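Local coordinates for sensor protein DivL (PDB 4Q20) that is a membrane-bound histidine kinase homologue required for cell division and growth, which phosphorylates the cell-cycle regulator CtrA, at residues Leu109-Leu120 with Cys142-Gly153. Numbering follows the deposited sequence.
Sequences LEIEDIRVSDLL and CEEDVGLIRGDG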
ATOM      1  N   LEU A 109       6.606 -24.984   3.752  1.00101.09           N
ATOM      2  CA  LEU A 109       5.313 -25.464   3.267  1.00101.01           C
ATOM      3  C   LEU A 109       4.701 -26.496   4.223  1.00109.84           C
ATOM      4  O   LEU A 109       5.422 -27.265   4.862  1.00112.41           O
ATOM      5  CB  LEU A 109       5.411 -26.068   1.840  1.00 98.02           C
ATOM      6  CG  LEU A 109       6.122 -25.281   0.735  1.00 98.00           C
ATOM      7  CD1 LEU A 109       6.187 -26.101  -0.537  1.00 97.00           C
ATOM      8  CD2 LEU A 109       5.443 -23.945   0.451  1.00 97.26           C
ATOM      9  N   GLU A 110       3.363 -26.497   4.304  1.00107.87           N
ATOM     10  CA  GLU A 110       2.535 -27.427   5.065  1.00112.60           C
ATOM     11  C   GLU A 110       1.983 -28.472   4.083  1.00114.69           C
ATOM     12  O   GLU A 110       0.882 -28.290   3.554  1.00113.60           O
ATOM     13  CB  GLU A 110       1.394 -26.662   5.760  1.00116.66           C
ATOM     14  CG  GLU A 110       1.811 -25.707   6.860  1.00133.48           C
ATOM     15  CD  GLU A 110       0.619 -25.068   7.544  1.00165.50           C
ATOM     16  OE1 GLU A 110       0.250 -25.539   8.644  1.00160.23           O
ATOM     17  OE2 GLU A 110       0.010 -24.145   6.954  1.00164.00           O
ATOM     18  N   ILE A 111       2.768 -29.544   3.810  1.00111.04           N
ATOM     19  CA  ILE A 111       2.451 -30.590   2.827  1.00110.97           C
ATOM     20  C   ILE A 111       1.290 -31.517   3.288  1.00121.41           C
ATOM     21  O   ILE A 111       1.372 -32.183   4.329  1.00125.73           O
ATOM     22  CB  ILE A 111       3.724 -31.402   2.415  1.00113.59           C
ATOM     23  CG1 ILE A 111       4.889 -30.474   1.953  1.00108.59           C
ATOM     24  CG2 ILE A 111       3.418 -32.464   1.336  1.00115.24           C
ATOM     25  CD1 ILE A 111       4.575 -29.482   0.769  1.00106.40           C
ATOM     26  N   GLU A 112       0.221 -31.560   2.457  1.00118.30           N
ATOM     27  CA  GLU A 112      -0.992 -32.364   2.646  1.00123.45           C
ATOM     28  C   GLU A 112      -1.629 -32.751   1.282  1.00124.86           C
ATOM     29  O   GLU A 112      -1.237 -32.217   0.239  1.00119.38           O
ATOM     30  CB  GLU A 112      -2.003 -31.613   3.533  1.00127.56           C
ATOM     31  CG  GLU A 112      -2.832 -30.556   2.815  1.00140.26           C
ATOM     32  CD  GLU A 112      -3.030 -29.281   3.606  1.00178.12           C
ATOM     33  OE1 GLU A 112      -2.600 -29.235   4.781  1.00178.68           O
ATOM     34  OE2 GLU A 112      -3.698 -28.356   3.085  1.00180.62           O
ATOM     35  N   ASP A 113      -2.627 -33.658   1.307  1.00125.16           N
ATOM     36  CA  ASP A 113      -3.352 -34.146   0.127  1.00124.16           C
ATOM     37  C   ASP A 113      -4.294 -33.064  -0.444  1.00123.83           C
ATOM     38  O   ASP A 113      -5.183 -32.560   0.257  1.00125.72           O
ATOM     39  CB  ASP A 113      -4.141 -35.431   0.456  1.00132.64           C
ATOM     40  CG  ASP A 113      -3.281 -36.573   0.966  1.00146.78           C
ATOM     41  OD1 ASP A 113      -2.367 -37.006   0.227  1.00144.43           O
ATOM     42  OD2 ASP A 113      -3.543 -37.055   2.089  1.00160.27           O
ATOM     43  N   ILE A 114      -4.083 -32.722  -1.729  1.00114.37           N
ATOM     44  CA  ILE A 114      -4.830 -31.690  -2.458  1.00110.91           C
ATOM     45  C   ILE A 114      -5.552 -32.301  -3.660  1.00116.07           C
ATOM     46  O   ILE A 114      -4.907 -32.875  -4.526  1.00116.12           O
ATOM     47  CB  ILE A 114      -3.880 -30.525  -2.923  1.00107.55           C
ATOM     48  CG1 ILE A 114      -2.895 -30.036  -1.833  1.00107.06           C
ATOM     49  CG2 ILE A 114      -4.616 -29.372  -3.626  1.00105.03           C
ATOM     50  CD1 ILE A 114      -3.506 -29.456  -0.560  1.00120.36           C
ATOM     51  N   ARG A 115      -6.873 -32.135  -3.740  1.00113.79           N
ATOM     52  CA  ARG A 115      -7.617 -32.597  -4.903  1.00113.45           C
ATOM     53  C   ARG A 115      -7.512 -31.481  -5.923  1.00109.87           C
ATOM     54  O   ARG A 115      -7.929 -30.359  -5.644  1.00109.16           O
ATOM     55  CB  ARG A 115      -9.074 -32.965  -4.541  1.00119.30           C
ATOM     56  CG  ARG A 115      -9.813 -33.719  -5.653  1.00130.24           C
ATOM     57  CD  ARG A 115     -11.041 -34.461  -5.152  1.00142.00           C
ATOM     58  NE  ARG A 115     -10.692 -35.725  -4.501  1.00152.50           N
ATOM     59  CZ  ARG A 115     -10.816 -35.960  -3.197  1.00172.01           C
ATOM     60  NH1 ARG A 115     -11.298 -35.024  -2.389  1.00160.54           N
ATOM     61  NH2 ARG A 115     -10.473 -37.139  -2.693  1.00160.66           N
ATOM     62  N   VAL A 116      -6.879 -31.758  -7.062  1.00101.40           N
ATOM     63  CA  VAL A 116      -6.630 -30.768  -8.118  1.00 97.24           C
ATOM     64  C   VAL A 116      -7.954 -30.150  -8.668  1.00104.73           C
ATOM     65  O   VAL A 116      -8.001 -28.939  -8.932  1.00101.96           O
ATOM     66  CB  VAL A 116      -5.757 -31.369  -9.256  1.00 98.88           C
ATOM     67  CG1 VAL A 116      -5.494 -30.350 -10.348  1.00 94.58           C
ATOM     68  CG2 VAL A 116      -4.441 -31.911  -8.717  1.00 97.56           C
ATOM     69  N   SER A 117      -9.005 -30.970  -8.824  1.00108.35           N
ATOM     70  CA  SER A 117     -10.322 -30.553  -9.326  1.00111.87           C
ATOM     71  C   SER A 117     -10.901 -29.375  -8.512  1.00117.99           C
ATOM     72  O   SER A 117     -11.343 -28.380  -9.103  1.00116.58           O
ATOM     73  CB  SER A 117     -11.296 -31.731  -9.302  1.00122.12           C
ATOM     74  OG  SER A 117     -10.728 -32.889  -9.893  1.00135.76           O
ATOM     75  N   ASP A 118     -10.851 -29.473  -7.166  1.00117.07           N
ATOM     76  CA  ASP A 118     -11.379 -28.432  -6.292  1.00119.00           C
ATOM     77  C   ASP A 118     -10.509 -27.177  -6.331  1.00115.96           C
ATOM     78  O   ASP A 118     -11.054 -26.071  -6.368  1.00115.80           O
ATOM     79  CB  ASP A 118     -11.603 -28.928  -4.841  1.00127.00           C
ATOM     80  CG  ASP A 118     -10.415 -29.408  -4.007  1.00146.73           C
ATOM     81  OD1 ASP A 118      -9.368 -28.713  -3.998  1.00143.03           O
ATOM     82  OD2 ASP A 118     -10.602 -30.363  -3.202  1.00161.67           O
ATOM     83  N   LEU A 119      -9.166 -27.359  -6.367  1.00106.19           N
ATOM     84  CA  LEU A 119      -8.156 -26.308  -6.414  1.00100.19           C
ATOM     85  C   LEU A 119      -8.389 -25.381  -7.637  1.00100.60           C
ATOM     86  O   LEU A 119      -8.350 -24.151  -7.497  1.00 99.14           O
ATOM     87  CB  LEU A 119      -6.769 -26.977  -6.467  1.00 97.72           C
ATOM     88  CG  LEU A 119      -5.514 -26.095  -6.304  1.00 97.57           C
ATOM     89  CD1 LEU A 119      -5.226 -25.808  -4.843  1.00 98.48           C
ATOM     90  CD2 LEU A 119      -4.313 -26.764  -6.917  1.00 95.88           C
ATOM     91  N   LEU A 120      -8.701 -25.979  -8.803  1.00 95.05           N
ATOM     92  CA  LEU A 120      -8.995 -25.265 -10.043  1.00 92.68           C
ATOM     93  C   LEU A 120     -10.346 -24.540  -9.985  1.00 99.10           C
ATOM     94  O   LEU A 120     -10.430 -23.396 -10.434  1.00 97.61           O
ATOM     95  CB  LEU A 120      -8.973 -26.246 -11.229  1.00 92.87           C
ATOM     96  CG  LEU A 120      -7.688 -26.268 -12.073  1.00 93.07           C
ATOM     97  CD1 LEU A 120      -6.480 -26.771 -11.280  1.00 89.90           C
ATOM     98  CD2 LEU A 120      -7.880 -27.120 -13.282  1.00 96.63           C
ATOM     99  N   CYS A 142     -10.457 -29.942 -16.259  1.00121.62           N
ATOM    100  CA  CYS A 142      -9.759 -30.926 -15.435  1.00122.26           C
ATOM    101  C   CYS A 142     -10.576 -32.214 -15.362  1.00134.96           C
ATOM    102  O   CYS A 142     -11.777 -32.175 -15.045  1.00138.56           O
ATOM    103  CB  CYS A 142      -9.488 -30.363 -14.044  1.00120.90           C
ATOM    104  SG  CYS A 142      -8.860 -31.577 -12.856  1.00125.90           S
ATOM    105  N   GLU A 143      -9.918 -33.360 -15.620  1.00134.16           N
ATOM    106  CA  GLU A 143     -10.577 -34.668 -15.571  1.00139.61           C
ATOM    107  C   GLU A 143     -10.613 -35.213 -14.136  1.00146.59           C
ATOM    108  O   GLU A 143      -9.913 -34.701 -13.252  1.00143.65           O
ATOM    109  CB  GLU A 143      -9.889 -35.672 -16.516  1.00141.54           C
ATOM    110  CG  GLU A 143     -10.067 -35.375 -18.000  1.00152.86           C
ATOM    111  CD  GLU A 143     -11.457 -35.505 -18.602  1.00183.31           C
ATOM    112  OE1 GLU A 143     -12.333 -36.160 -17.990  1.00184.53           O
ATOM    113  OE2 GLU A 143     -11.659 -34.969 -19.716  1.00179.05           O
ATOM    114  N   GLU A 144     -11.442 -36.250 -13.908  1.00148.57           N
ATOM    115  CA  GLU A 144     -11.594 -36.915 -12.609  1.00151.72           C
ATOM    116  C   GLU A 144     -10.357 -37.785 -12.289  1.00153.62           C
ATOM    117  O   GLU A 144     -10.080 -38.052 -11.114  1.00154.54           O
ATOM    118  CB  GLU A 144     -12.892 -37.760 -12.568  1.00159.99           C
ATOM    119  CG  GLU A 144     -12.989 -38.879 -13.604  1.00174.33           C
ATOM    120  CD  GLU A 144     -13.784 -38.595 -14.867  1.00189.97           C
ATOM    121  OE1 GLU A 144     -13.690 -37.466 -15.402  1.00180.21           O
ATOM    122  OE2 GLU A 144     -14.469 -39.526 -15.349  1.00180.74           O
ATOM    123  N   ASP A 145      -9.610 -38.189 -13.348  1.00147.12           N
ATOM    124  CA  ASP A 145      -8.419 -39.043 -13.316  1.00146.09           C
ATOM    125  C   ASP A 145      -7.136 -38.292 -12.858  1.00140.69           C
ATOM    126  O   ASP A 145      -6.112 -38.941 -12.614  1.00140.43           O
ATOM    127  CB  ASP A 145      -8.194 -39.702 -14.695  1.00149.32           C
ATOM    128  CG  ASP A 145      -8.134 -38.748 -15.876  1.00159.72           C
ATOM    129  OD1 ASP A 145      -7.174 -37.938 -15.947  1.00156.23           O
ATOM    130  OD2 ASP A 145      -9.004 -38.855 -16.764  1.00169.34           O
ATOM    131  N   VAL A 146      -7.199 -36.948 -12.726  1.00129.96           N
ATOM    132  CA  VAL A 146      -6.065 -36.133 -12.262  1.00123.77           C
ATOM    133  C   VAL A 146      -5.854 -36.423 -10.754  1.00126.81           C
ATOM    134  O   VAL A 146      -4.713 -36.564 -10.296  1.00124.08           O
ATOM    135  CB  VAL A 146      -6.247 -34.622 -12.569  1.00122.83           C
ATOM    136  CG1 VAL A 146      -4.997 -33.829 -12.199  1.00118.01           C
ATOM    137  CG2 VAL A 146      -6.598 -34.393 -14.040  1.00121.81           C
ATOM    138  N   GLY A 147      -6.971 -36.549 -10.037  1.00125.77           N
ATOM    139  CA  GLY A 147      -7.037 -36.916  -8.630  1.00128.32           C
ATOM    140  C   GLY A 147      -6.426 -35.957  -7.637  1.00127.92           C
ATOM    141  O   GLY A 147      -6.714 -34.754  -7.667  1.00124.51           O
ATOM    142  N   LEU A 148      -5.589 -36.515  -6.726  1.00124.65           N
ATOM    143  CA  LEU A 148      -4.940 -35.813  -5.613  1.00121.64           C
ATOM    144  C   LEU A 148      -3.410 -35.716  -5.732  1.00119.87           C
ATOM    145  O   LEU A 148      -2.729 -36.711  -6.016  1.00121.32           O
ATOM    146  CB  LEU A 148      -5.272 -36.505  -4.270  1.00127.17           C
ATOM    147  CG  LEU A 148      -6.737 -36.529  -3.822  1.00135.59           C
ATOM    148  CD1 LEU A 148      -7.161 -37.926  -3.484  1.00142.67           C
ATOM    149  CD2 LEU A 148      -6.969 -35.619  -2.633  1.00136.68           C
ATOM    150  N   ILE A 149      -2.881 -34.518  -5.426  1.00109.93           N
ATOM    151  CA  ILE A 149      -1.447 -34.204  -5.377  1.00105.82           C
ATOM    152  C   ILE A 149      -1.062 -33.882  -3.922  1.00109.69           C
ATOM    153  O   ILE A 149      -1.954 -33.675  -3.096  1.00111.24           O
ATOM    154  CB  ILE A 149      -1.030 -33.071  -6.359  1.00102.95           C
ATOM    155  CG1 ILE A 149      -1.741 -31.741  -6.063  1.00100.90           C
ATOM    156  CG2 ILE A 149      -1.234 -33.504  -7.804  1.00103.14           C
ATOM    157  CD1 ILE A 149      -0.946 -30.496  -6.450  1.00 90.33           C
ATOM    158  N   ARG A 150       0.245 -33.863  -3.595  1.00104.52           N
ATOM    159  CA  ARG A 150       0.682 -33.547  -2.233  1.00105.66           C
ATOM    160  C   ARG A 150       1.516 -32.277  -2.230  1.00105.62           C
ATOM    161  O   ARG A 150       2.597 -32.233  -2.820  1.00103.45           O
ATOM    162  CB  ARG A 150       1.408 -34.716  -1.557  1.00109.02           C
ATOM    163  CG  ARG A 150       0.495 -35.417  -0.548  1.00122.13           C
ATOM    164  CD  ARG A 150       1.210 -36.390   0.364  1.00136.53           C
ATOM    165  NE  ARG A 150       2.193 -35.721   1.216  1.00146.35           N
ATOM    166  CZ  ARG A 150       2.879 -36.314   2.187  1.00165.72           C
ATOM    167  NH1 ARG A 150       2.684 -37.600   2.460  1.00156.55           N
ATOM    168  NH2 ARG A 150       3.760 -35.625   2.899  1.00154.41           N
ATOM    169  N   GLY A 151       0.967 -31.246  -1.595  1.00100.89           N
ATOM    170  CA  GLY A 151       1.546 -29.914  -1.503  1.00 95.91           C
ATOM    171  C   GLY A 151       0.850 -29.043  -0.480  1.00100.96           C
ATOM    172  O   GLY A 151       0.086 -29.532   0.360  1.00105.03           O
ATOM    173  N   ASP A 152       1.133 -27.739  -0.540  1.00 94.17           N
ATOM    174  CA  ASP A 152       0.566 -26.733   0.348  1.00 94.63           C
ATOM    175  C   ASP A 152      -0.616 -26.096  -0.370  1.00 96.93           C
ATOM    176  O   ASP A 152      -0.433 -25.471  -1.404  1.00 94.30           O
ATOM    177  CB  ASP A 152       1.653 -25.701   0.735  1.00 94.20           C
ATOM    178  CG  ASP A 152       1.288 -24.722   1.835  1.00107.46           C
ATOM    179  OD1 ASP A 152       0.331 -23.952   1.649  1.00108.10           O
ATOM    180  OD2 ASP A 152       2.045 -24.631   2.818  1.00118.91           O
ATOM    181  N   GLY A 153      -1.817 -26.316   0.158  1.00 97.13           N
ATOM    182  CA  GLY A 153      -3.070 -25.812  -0.399  1.00 96.73           C
ATOM    183  C   GLY A 153      -3.145 -24.310  -0.559  1.00 96.82           C
ATOM    184  O   GLY A 153      -3.569 -23.811  -1.610  1.00 94.97           O
TER
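The two-stranded antiparallel sheet at the edge of the GHKL ATPase domain pairs E112 with G151 and I114 with I149. Each pair exchanges two backbone hydrogen bonds. I114 N reaches I149 O at 2.7 Å, and I149 N returns to I114 O at 2.8 Å. One further bond lies past the last pair: V116 N, at the start of the helix, meets G147 O at 3.1 Å. Beyond the other end, the D152 carboxylate takes over from the main chain. Its CG lies opposite the backbone N (chi1 -170°). E110 N meets D152 OD2 at 2.7 Å, on the anti side and 25° out of the carboxylate plane. The bond is nearly straight (176°). D152 OD1 N-caps the next helix through R155 N. The small sheet lies at the margin of this Bergerat-type alpha/beta sandwich. I114 and I149 point to its inner face. V116, opening the following helix, packs beside I149, CG2 to CG2 at 3.7 Å, the side chains crossing at about a right angle. I149 also meets L156 of helix 153-170 and V188 of strand 187-194; V116 touches A181 of strand 176-183. On the outer face, L148 CD2 sits over one face of the R115 guanidinium, nearer its margin than its centre. At R150, I111 CG2 instead approaches the guanidinium edge in plane, 3.5 Å from R150 NE.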